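Local coordinates for Fe-regulated protein B (Neisseria meningitidis, PDB 4AIP) that transports iron across the meningococcal outer membrane as a TonB-dependent transporter, and is probably involved in taking up iron bound to a siderophore, at residues Y125-H133 with R506-Q515; Q557-Q567 with E577-K585. One frame throughout, in Å; residues are numbered along the deposited sequence.

Contact 1. Residues Y125-H133 with R506-Q515; sequences YSDSQILYH and RSPRLYDALQ
The carbonyls of Q129 and I130 each take up one backbone N-H from the far segment, joining 125-133 to 506-515. A513 N reaches Q129 O at 3.0 Å, nearly straight at 166°, and L514 N reaches I130 O at 3.0 Å. Both donors belong to the short 3-10 turn 513-515, whose opening N-H groups here find acceptors in the plug loop; Q515 N turns back to D512 O. The N-H of Q129 goes to a water, 2.7 Å from Q129 N, which donates a hydrogen bond to Y511 O.

D512 projects past I130 toward the next residues. Its OD2 receives a weak bond from Y132 N, bent to 130°, and sits at the edge of the Y132 ring, 3.3 Å from CD1. CG anti to its carbonyl carbon (chi1 -65°) carries the carboxylate there. Q129 NE2 comes within 3.0 Å of D512 OD1, but at an angle too poor for a hydrogen bond. L131 turns CD2 to L514 CD2 at 4.2 Å, adding apolar packing beside the polar bonds.

At the other end D127 faces two arginines without a direct salt bridge to either. Its OD2 stands over one face of the R506 guanidinium, 4.5 Å from NH2, and touches R509 CD at 3.5 Å, an arrangement in which charge attraction can act although no N-H points at the oxygen. K439 supplies the salt bridge to OD2, while R506 pairs with D118 and R509 with E532; both arginines also donate to N115 O. S126 OG accepts from S128 N, an ST turn with D127 at its middle. This mostly buried contact is a plug-to-barrel interface of a TonB-dependent transporter, where a plug loop meets a loop leaving a barrel strand.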
loop_
_atom_site.group_PDB
_atom_site.type_symbol
_atom_site.label_atom_id
_atom_site.label_comp_id
_atom_site.label_asym_id
_atom_site.label_seq_id
_atom_site.Cartn_x
_atom_site.Cartn_y
_atom_site.Cartn_z
ATOM N N TYR B 125 -21.696 -14.582 -10.948
ATOM C CA TYR B 125 -21.885 -13.449 -11.850
ATOM C C TYR B 125 -23.025 -12.579 -11.366
ATOM O O TYR B 125 -24.056 -13.078 -10.921
ATOM C CB TYR B 125 -22.131 -13.942 -13.278
ATOM C CG TYR B 125 -23.163 -15.092 -13.414
ATOM C CD1 TYR B 125 -22.806 -16.433 -13.140
ATOM C CD2 TYR B 125 -24.442 -14.849 -13.850
ATOM C CE1 TYR B 125 -23.695 -17.478 -13.301
ATOM C CE2 TYR B 125 -25.367 -15.892 -14.010
ATOM C CZ TYR B 125 -24.994 -17.210 -13.716
ATOM O OH TYR B 125 -25.912 -18.261 -13.856
ATOM N N SER B 126 -22.831 -11.268 -11.439
ATOM C CA SER B 126 -23.848 -10.330 -11.045
ATOM C C SER B 126 -24.463 -9.842 -12.356
ATOM O O SER B 126 -23.861 -10.071 -13.440
ATOM C CB SER B 126 -23.199 -9.152 -10.327
ATOM O OG SER B 126 -24.173 -8.109 -10.154
ATOM N N ASP B 127 -25.629 -9.201 -12.316
ATOM C CA ASP B 127 -26.100 -8.573 -13.585
ATOM C C ASP B 127 -26.386 -7.103 -13.337
ATOM O O ASP B 127 -26.977 -6.438 -14.186
ATOM C CB ASP B 127 -27.315 -9.302 -14.204
ATOM C CG ASP B 127 -28.624 -9.085 -13.395
ATOM O OD1 ASP B 127 -28.607 -8.427 -12.307
ATOM O OD2 ASP B 127 -29.681 -9.562 -13.891
ATOM N N SER B 128 -25.961 -6.622 -12.168
ATOM C CA SER B 128 -26.184 -5.262 -11.771
ATOM C C SER B 128 -25.102 -4.337 -12.326
ATOM O O SER B 128 -24.102 -4.809 -12.840
ATOM C CB SER B 128 -26.228 -5.216 -10.238
ATOM O OG SER B 128 -27.417 -5.811 -9.751
ATOM N N GLN B 129 -25.258 -3.028 -12.149
ATOM C CA GLN B 129 -24.191 -2.117 -12.533
ATOM C C GLN B 129 -24.037 -0.974 -11.546
ATOM O O GLN B 129 -24.905 -0.741 -10.693
ATOM C CB GLN B 129 -24.422 -1.602 -13.958
ATOM C CG GLN B 129 -25.625 -0.683 -14.056
ATOM C CD GLN B 129 -25.900 -0.235 -15.496
ATOM O OE1 GLN B 129 -24.995 -0.138 -16.320
ATOM N NE2 GLN B 129 -27.140 0.058 -15.785
ATOM N N ILE B 130 -22.931 -0.260 -11.664
ATOM C CA ILE B 130 -22.623 0.823 -10.766
ATOM C C ILE B 130 -23.196 2.083 -11.328
ATOM O O ILE B 130 -23.889 2.811 -10.631
ATOM C CB ILE B 130 -21.102 0.988 -10.636
ATOM C CG1 ILE B 130 -20.538 -0.231 -9.931
ATOM C CG2 ILE B 130 -20.742 2.348 -9.962
ATOM C CD1 ILE B 130 -19.106 -0.297 -9.996
ATOM N N LEU B 131 -22.885 2.339 -12.601
ATOM C CA LEU B 131 -23.295 3.542 -13.330
ATOM C C LEU B 131 -23.227 3.247 -14.796
ATOM O O LEU B 131 -22.321 2.580 -15.274
ATOM C CB LEU B 131 -22.382 4.712 -13.020
ATOM C CG LEU B 131 -22.918 6.061 -13.527
ATOM C CD1 LEU B 131 -24.199 6.478 -12.753
ATOM C CD2 LEU B 131 -21.849 7.159 -13.462
ATOM N N TYR B 132 -24.182 3.773 -15.543
ATOM C CA TYR B 132 -24.284 3.410 -16.951
ATOM C C TYR B 132 -23.244 4.152 -17.829
ATOM O O TYR B 132 -23.102 3.861 -18.995
ATOM C CB TYR B 132 -25.707 3.656 -17.417
ATOM C CG TYR B 132 -25.980 5.100 -17.662
ATOM C CD1 TYR B 132 -26.401 5.959 -16.600
ATOM C CD2 TYR B 132 -25.784 5.653 -18.951
ATOM C CE1 TYR B 132 -26.650 7.320 -16.834
ATOM C CE2 TYR B 132 -26.027 6.986 -19.184
ATOM C CZ TYR B 132 -26.461 7.813 -18.135
ATOM O OH TYR B 132 -26.695 9.143 -18.398
ATOM N N HIS B 133 -22.519 5.108 -17.258
ATOM C CA HIS B 133 -21.490 5.829 -17.986
ATOM C C HIS B 133 -20.166 5.082 -17.933
ATOM O O HIS B 133 -19.130 5.595 -18.327
ATOM C CB HIS B 133 -21.329 7.210 -17.404
ATOM C CG HIS B 133 -22.282 8.221 -17.954
ATOM N ND1 HIS B 133 -22.386 8.495 -19.298
ATOM C CD2 HIS B 133 -23.133 9.073 -17.333
ATOM C CE1 HIS B 133 -23.273 9.452 -19.488
ATOM N NE2 HIS B 133 -23.734 9.827 -18.310
ATOM N N ARG B 506 -34.674 -13.437 -18.609
ATOM C CA ARG B 506 -33.734 -12.593 -17.926
ATOM C C ARG B 506 -34.503 -11.504 -17.184
ATOM O O ARG B 506 -35.187 -10.665 -17.799
ATOM C CB ARG B 506 -32.714 -12.017 -18.939
ATOM C CG ARG B 506 -31.663 -11.076 -18.379
ATOM C CD ARG B 506 -30.319 -11.265 -19.097
ATOM N NE ARG B 506 -29.310 -10.307 -18.633
ATOM C CZ ARG B 506 -28.152 -10.627 -18.046
ATOM N NH1 ARG B 506 -27.819 -11.882 -17.829
ATOM N NH2 ARG B 506 -27.313 -9.658 -17.683
ATOM N N SER B 507 -34.393 -11.546 -15.861
ATOM C CA SER B 507 -35.134 -10.655 -14.975
ATOM C C SER B 507 -34.719 -9.195 -15.059
ATOM O O SER B 507 -33.597 -8.901 -15.333
ATOM C CB SER B 507 -35.048 -11.129 -13.506
ATOM O OG SER B 507 -33.808 -11.741 -13.202
ATOM N N PRO B 508 -35.626 -8.276 -14.751
ATOM C CA PRO B 508 -35.235 -6.857 -14.760
ATOM C C PRO B 508 -33.929 -6.616 -14.026
ATOM O O PRO B 508 -33.635 -7.329 -13.098
ATOM C CB PRO B 508 -36.379 -6.182 -13.977
ATOM C CG PRO B 508 -37.497 -7.056 -14.233
ATOM C CD PRO B 508 -36.990 -8.456 -14.239
ATOM N N ARG B 509 -33.151 -5.626 -14.440
ATOM C CA ARG B 509 -32.001 -5.248 -13.633
ATOM C C ARG B 509 -32.407 -4.157 -12.729
ATOM O O ARG B 509 -33.253 -3.340 -13.089
ATOM C CB ARG B 509 -30.845 -4.728 -14.456
ATOM C CG ARG B 509 -30.779 -5.266 -15.815
ATOM C CD ARG B 509 -30.319 -6.736 -15.861
ATOM N NE ARG B 509 -30.348 -7.088 -17.270
ATOM C CZ ARG B 509 -31.406 -7.523 -17.959
ATOM N NH1 ARG B 509 -32.573 -7.799 -17.373
ATOM N NH2 ARG B 509 -31.283 -7.714 -19.276
ATOM N N LEU B 510 -31.790 -4.154 -11.563
ATOM C CA LEU B 510 -31.881 -3.055 -10.636
ATOM C C LEU B 510 -31.254 -1.853 -11.301
ATOM O O LEU B 510 -30.376 -1.982 -12.172
ATOM C CB LEU B 510 -31.128 -3.388 -9.348
ATOM C CG LEU B 510 -31.607 -4.644 -8.613
ATOM C CD1 LEU B 510 -30.721 -4.984 -7.431
ATOM C CD2 LEU B 510 -33.053 -4.498 -8.107
ATOM N N TYR B 511 -31.717 -0.690 -10.878
ATOM C CA TYR B 511 -31.144 0.565 -11.242
ATOM C C TYR B 511 -29.663 0.682 -10.896
ATOM O O TYR B 511 -29.068 -0.196 -10.276
ATOM C CB TYR B 511 -31.954 1.677 -10.562
ATOM C CG TYR B 511 -31.952 2.972 -11.343
ATOM C CD1 TYR B 511 -32.364 2.989 -12.691
ATOM C CD2 TYR B 511 -31.531 4.164 -10.746
ATOM C CE1 TYR B 511 -32.378 4.184 -13.417
ATOM C CE2 TYR B 511 -31.542 5.367 -11.443
ATOM C CZ TYR B 511 -31.955 5.378 -12.780
ATOM O OH TYR B 511 -31.971 6.588 -13.448
ATOM N N ASP B 512 -29.059 1.770 -11.318
ATOM C CA ASP B 512 -27.664 1.984 -11.041
ATOM C C ASP B 512 -27.384 2.045 -9.559
ATOM O O ASP B 512 -28.049 2.766 -8.829
ATOM C CB ASP B 512 -27.190 3.265 -11.738
ATOM C CG ASP B 512 -27.258 3.157 -13.290
ATOM O OD1 ASP B 512 -27.861 2.190 -13.848
ATOM O OD2 ASP B 512 -26.714 4.060 -13.945
ATOM N N ALA B 513 -26.384 1.281 -9.120
ATOM C CA ALA B 513 -26.045 1.275 -7.708
ATOM C C ALA B 513 -25.738 2.679 -7.175
ATOM O O ALA B 513 -26.182 3.045 -6.084
ATOM C CB ALA B 513 -24.918 0.341 -7.430
ATOM N N LEU B 514 -25.031 3.477 -7.965
ATOM C CA LEU B 514 -24.576 4.784 -7.546
ATOM C C LEU B 514 -25.696 5.826 -7.465
ATOM O O LEU B 514 -25.481 6.908 -6.922
ATOM C CB LEU B 514 -23.477 5.220 -8.516
ATOM C CG LEU B 514 -22.668 6.451 -8.136
ATOM C CD1 LEU B 514 -21.926 6.291 -6.801
ATOM C CD2 LEU B 514 -21.733 6.772 -9.242
ATOM N N GLN B 515 -26.874 5.484 -7.997
ATOM C CA GLN B 515 -28.018 6.393 -8.077
ATOM C C GLN B 515 -29.129 6.002 -7.140
ATOM O O GLN B 515 -30.150 6.703 -7.034
ATOM C CB GLN B 515 -28.547 6.403 -9.492
ATOM C CG GLN B 515 -27.530 6.966 -10.411
ATOM C CD GLN B 515 -28.144 7.948 -11.366
ATOM O OE1 GLN B 515 -28.109 7.738 -12.567
ATOM N NE2 GLN B 515 -28.741 9.017 -10.832
HETATM O O HOH W 1 -27.469 -2.246 -10.889
#

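Contact 2. Residues Q557-Q567 with E577-K585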
loop_
_atom_site.group_PDB
_atom_site.type_symbol
_atom_site.label_atom_id
_atom_site.label_comp_id
_atom_site.label_asym_id
_atom_site.label_seq_id
_atom_site.Cartn_x
_atom_site.Cartn_y
_atom_site.Cartn_z
ATOM N N GLN B 557 -32.468 -14.405 -33.254
ATOM C CA GLN B 557 -32.865 -14.115 -31.879
ATOM C C GLN B 557 -34.092 -13.180 -31.845
ATOM O O GLN B 557 -34.108 -12.126 -32.516
ATOM C CB GLN B 557 -31.698 -13.466 -31.128
ATOM C CG GLN B 557 -32.024 -13.015 -29.685
ATOM C CD GLN B 557 -31.777 -14.124 -28.636
ATOM O OE1 GLN B 557 -32.385 -15.210 -28.677
ATOM N NE2 GLN B 557 -30.848 -13.878 -27.731
ATOM N N THR B 558 -35.100 -13.546 -31.056
ATOM C CA THR B 558 -36.152 -12.592 -30.693
ATOM C C THR B 558 -36.218 -12.534 -29.189
ATOM O O THR B 558 -36.178 -13.571 -28.531
ATOM C CB THR B 558 -37.577 -13.023 -31.276
ATOM O OG1 THR B 558 -37.521 -13.036 -32.701
ATOM C CG2 THR B 558 -38.707 -12.063 -30.877
ATOM N N ILE B 559 -36.354 -11.331 -28.629
ATOM C CA ILE B 559 -36.485 -11.201 -27.194
ATOM C C ILE B 559 -37.627 -10.272 -26.895
ATOM O O ILE B 559 -37.600 -9.094 -27.300
ATOM C CB ILE B 559 -35.231 -10.643 -26.519
ATOM C CG1 ILE B 559 -33.972 -11.402 -26.944
ATOM C CG2 ILE B 559 -35.380 -10.704 -24.960
ATOM C CD1 ILE B 559 -32.738 -10.948 -26.180
ATOM N N LYS B 560 -38.608 -10.788 -26.151
ATOM C CA LYS B 560 -39.833 -10.062 -25.850
ATOM C C LYS B 560 -39.693 -9.397 -24.515
ATOM O O LYS B 560 -38.914 -9.880 -23.665
ATOM C CB LYS B 560 -41.006 -11.052 -25.806
ATOM C CG LYS B 560 -41.236 -11.783 -27.173
ATOM C CD LYS B 560 -42.690 -12.331 -27.389
ATOM C CE LYS B 560 -42.896 -12.610 -28.850
ATOM N NZ LYS B 560 -44.317 -12.836 -29.159
ATOM N N ASP B 561 -40.445 -8.313 -24.301
ATOM C CA ASP B 561 -40.524 -7.624 -23.000
ATOM C C ASP B 561 -39.217 -6.967 -22.517
ATOM O O ASP B 561 -38.967 -6.799 -21.301
ATOM C CB ASP B 561 -41.112 -8.527 -21.919
ATOM C CG ASP B 561 -42.525 -8.983 -22.250
ATOM O OD1 ASP B 561 -43.304 -8.134 -22.676
ATOM O OD2 ASP B 561 -42.865 -10.171 -22.073
ATOM N N ALA B 562 -38.408 -6.526 -23.471
ATOM C CA ALA B 562 -37.231 -5.738 -23.149
ATOM C C ALA B 562 -37.561 -4.549 -22.249
ATOM O O ALA B 562 -38.637 -3.934 -22.367
ATOM C CB ALA B 562 -36.578 -5.254 -24.418
ATOM N N LEU B 563 -36.619 -4.193 -21.369
ATOM C CA LEU B 563 -36.853 -3.152 -20.405
ATOM C C LEU B 563 -35.688 -2.252 -20.477
ATOM O O LEU B 563 -34.552 -2.715 -20.539
ATOM C CB LEU B 563 -36.838 -3.689 -18.960
ATOM C CG LEU B 563 -37.640 -4.940 -18.606
ATOM C CD1 LEU B 563 -36.710 -6.153 -18.469
ATOM C CD2 LEU B 563 -38.339 -4.625 -17.320
ATOM N N ALA B 564 -35.906 -0.951 -20.356
ATOM C CA ALA B 564 -34.724 -0.126 -20.288
ATOM C C ALA B 564 -34.900 1.031 -19.350
ATOM O O ALA B 564 -34.518 0.938 -18.194
ATOM C CB ALA B 564 -34.288 0.327 -21.673
ATOM N N ASN B 565 -35.477 2.114 -19.821
ATOM C CA ASN B 565 -35.627 3.263 -18.984
ATOM C C ASN B 565 -37.019 3.225 -18.327
ATOM O O ASN B 565 -37.965 2.636 -18.872
ATOM C CB ASN B 565 -35.454 4.542 -19.803
ATOM C CG ASN B 565 -33.992 4.795 -20.259
ATOM O OD1 ASN B 565 -33.015 4.342 -19.628
ATOM N ND2 ASN B 565 -33.845 5.523 -21.348
ATOM N N PRO B 566 -37.158 3.873 -17.154
ATOM C CA PRO B 566 -38.416 3.761 -16.460
ATOM C C PRO B 566 -39.520 4.715 -16.992
ATOM O O PRO B 566 -39.237 5.742 -17.629
ATOM C CB PRO B 566 -38.029 4.070 -15.015
ATOM C CG PRO B 566 -36.946 5.048 -15.140
ATOM C CD PRO B 566 -36.230 4.774 -16.442
ATOM N N GLN B 567 -40.776 4.342 -16.729
ATOM C CA GLN B 567 -41.927 5.087 -17.183
ATOM C C GLN B 567 -42.388 5.962 -16.035
ATOM O O GLN B 567 -42.282 5.575 -14.884
ATOM C CB GLN B 567 -43.033 4.129 -17.625
ATOM C CG GLN B 567 -43.768 3.465 -16.456
ATOM C CD GLN B 567 -45.026 2.712 -16.850
ATOM O OE1 GLN B 567 -45.333 2.574 -18.017
ATOM N NE2 GLN B 567 -45.759 2.220 -15.857
ATOM N N GLU B 577 -41.069 3.935 -12.841
ATOM C CA GLU B 577 -41.105 2.497 -12.638
ATOM C C GLU B 577 -40.503 1.825 -13.828
ATOM O O GLU B 577 -40.783 2.226 -14.963
ATOM C CB GLU B 577 -42.535 1.983 -12.535
ATOM C CG GLU B 577 -43.514 2.891 -11.852
ATOM C CD GLU B 577 -44.974 2.420 -12.019
ATOM O OE1 GLU B 577 -45.403 2.164 -13.168
ATOM O OE2 GLU B 577 -45.700 2.332 -11.001
ATOM N N ALA B 578 -39.705 0.789 -13.571
ATOM C CA ALA B 578 -39.339 -0.154 -14.610
ATOM C C ALA B 578 -40.585 -0.755 -15.207
ATOM O O ALA B 578 -41.517 -1.119 -14.487
ATOM C CB ALA B 578 -38.447 -1.255 -14.085
ATOM N N VAL B 579 -40.555 -0.866 -16.531
ATOM C CA VAL B 579 -41.600 -1.449 -17.348
ATOM C C VAL B 579 -41.051 -2.185 -18.573
ATOM O O VAL B 579 -40.047 -1.780 -19.177
ATOM C CB VAL B 579 -42.498 -0.359 -17.944
ATOM C CG1 VAL B 579 -43.522 0.017 -16.975
ATOM C CG2 VAL B 579 -41.665 0.879 -18.444
ATOM N N ASN B 580 -41.745 -3.239 -18.959
ATOM C CA ASN B 580 -41.539 -3.801 -20.303
ATOM C C ASN B 580 -41.883 -2.756 -21.368
ATOM O O ASN B 580 -42.874 -2.023 -21.281
ATOM C CB ASN B 580 -42.304 -5.118 -20.464
ATOM C CG ASN B 580 -42.126 -6.010 -19.248
ATOM O OD1 ASN B 580 -41.030 -6.495 -18.973
ATOM N ND2 ASN B 580 -43.172 -6.165 -18.488
ATOM N N ALA B 581 -41.000 -2.620 -22.336
ATOM C CA ALA B 581 -41.173 -1.513 -23.217
ATOM C C ALA B 581 -40.910 -1.803 -24.656
ATOM O O ALA B 581 -40.834 -0.855 -25.431
ATOM C CB ALA B 581 -40.366 -0.263 -22.734
ATOM N N GLY B 582 -40.747 -3.069 -25.021
ATOM C CA GLY B 582 -40.451 -3.369 -26.441
ATOM C C GLY B 582 -39.981 -4.772 -26.727
ATOM O O GLY B 582 -40.210 -5.670 -25.916
ATOM N N TYR B 583 -39.309 -4.959 -27.865
ATOM C CA TYR B 583 -38.766 -6.276 -28.190
ATOM C C TYR B 583 -37.429 -6.116 -28.869
ATOM O O TYR B 583 -37.017 -4.998 -29.185
ATOM C CB TYR B 583 -39.768 -7.163 -28.987
ATOM C CG TYR B 583 -40.205 -6.635 -30.369
ATOM C CD1 TYR B 583 -41.275 -5.744 -30.493
ATOM C CD2 TYR B 583 -39.555 -7.037 -31.553
ATOM C CE1 TYR B 583 -41.700 -5.243 -31.762
ATOM C CE2 TYR B 583 -39.981 -6.554 -32.829
ATOM C CZ TYR B 583 -41.063 -5.652 -32.914
ATOM O OH TYR B 583 -41.480 -5.149 -34.142
ATOM N N ILE B 584 -36.734 -7.232 -29.069
ATOM C CA ILE B 584 -35.430 -7.170 -29.622
ATOM C C ILE B 584 -35.293 -8.219 -30.711
ATOM O O ILE B 584 -35.836 -9.345 -30.575
ATOM C CB ILE B 584 -34.310 -7.309 -28.554
ATOM C CG1 ILE B 584 -34.411 -6.195 -27.484
ATOM C CG2 ILE B 584 -32.879 -7.244 -29.211
ATOM C CD1 ILE B 584 -33.852 -6.574 -26.137
ATOM N N LYS B 585 -34.595 -7.814 -31.791
ATOM C CA LYS B 585 -34.195 -8.742 -32.792
ATOM C C LYS B 585 -32.720 -8.807 -32.955
ATOM O O LYS B 585 -32.046 -7.825 -32.854
ATOM C CB LYS B 585 -34.854 -8.453 -34.139
ATOM C CG LYS B 585 -35.826 -9.575 -34.510
ATOM C CD LYS B 585 -37.283 -9.162 -34.413
ATOM C CE LYS B 585 -38.167 -10.398 -34.130
ATOM N NZ LYS B 585 -38.201 -11.464 -35.191
#
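I559 and I584 face each other as an antiparallel hydrogen-bonded pair, I559 N giving to I584 O at 2.8 Å and I584 N to I559 O at 2.7 Å. Their side chains fall on one face of the sheet, CB to CB 4.0 Å; I584, with CG1 anti to its carbonyl carbon (chi1 -59°), sends CD1 on to A562 CB at 3.5 Å. On the other face T558 and K585 run side by side, and the lysine chain, bent at chi2 and chi4, brings NZ to T558 OG1 in a weak bond. Past the corner at D561, A581 N binds A562 O at 2.7 Å.

These are neighbouring strands, 548-563 and 575-597, of the transmembrane beta-barrel, meeting at 169° between the short segments 557-560 and 580-585.

Farther along, pairing resumes at Q567 and E577, which exchange two backbone bonds. A third joins their side chains: Q567 NE2 meets E577 OE1 at 2.7 Å, the oxygen lying in the amide plane and the two flat groups only 17° apart. Outside this pair, R569 forms a salt bridge with E577 OE2 and H617 binds Q567 OE1, so each side chain uses its remaining oxygen for a partner of its own. The ring of Y583 stacks on Y614 of the next strand, while Q557 NE2 reaches inward to T163 O of the plug.

From the N terminus, the plug loop 125-133 comes first; 372 residues, 200 of them in strands, separate it from 506-515, which closes contact 1. Contact 2 then opens and closes a far shorter loop, with only nine residues between 557-567 and 577-585. The two are in series, neither nesting nor crossing. The first ties a plug loop to a loop that follows barrel strand 495-506; the second joins neighbouring strands within the wall. Their centres lie about 15 Å apart, yet they touch where P508 CG packs on L563 CD2 at 4.0 Å, and E532 makes a salt bridge to R509 of contact 1 and accepts a hydrogen bond from L563 N of contact 2.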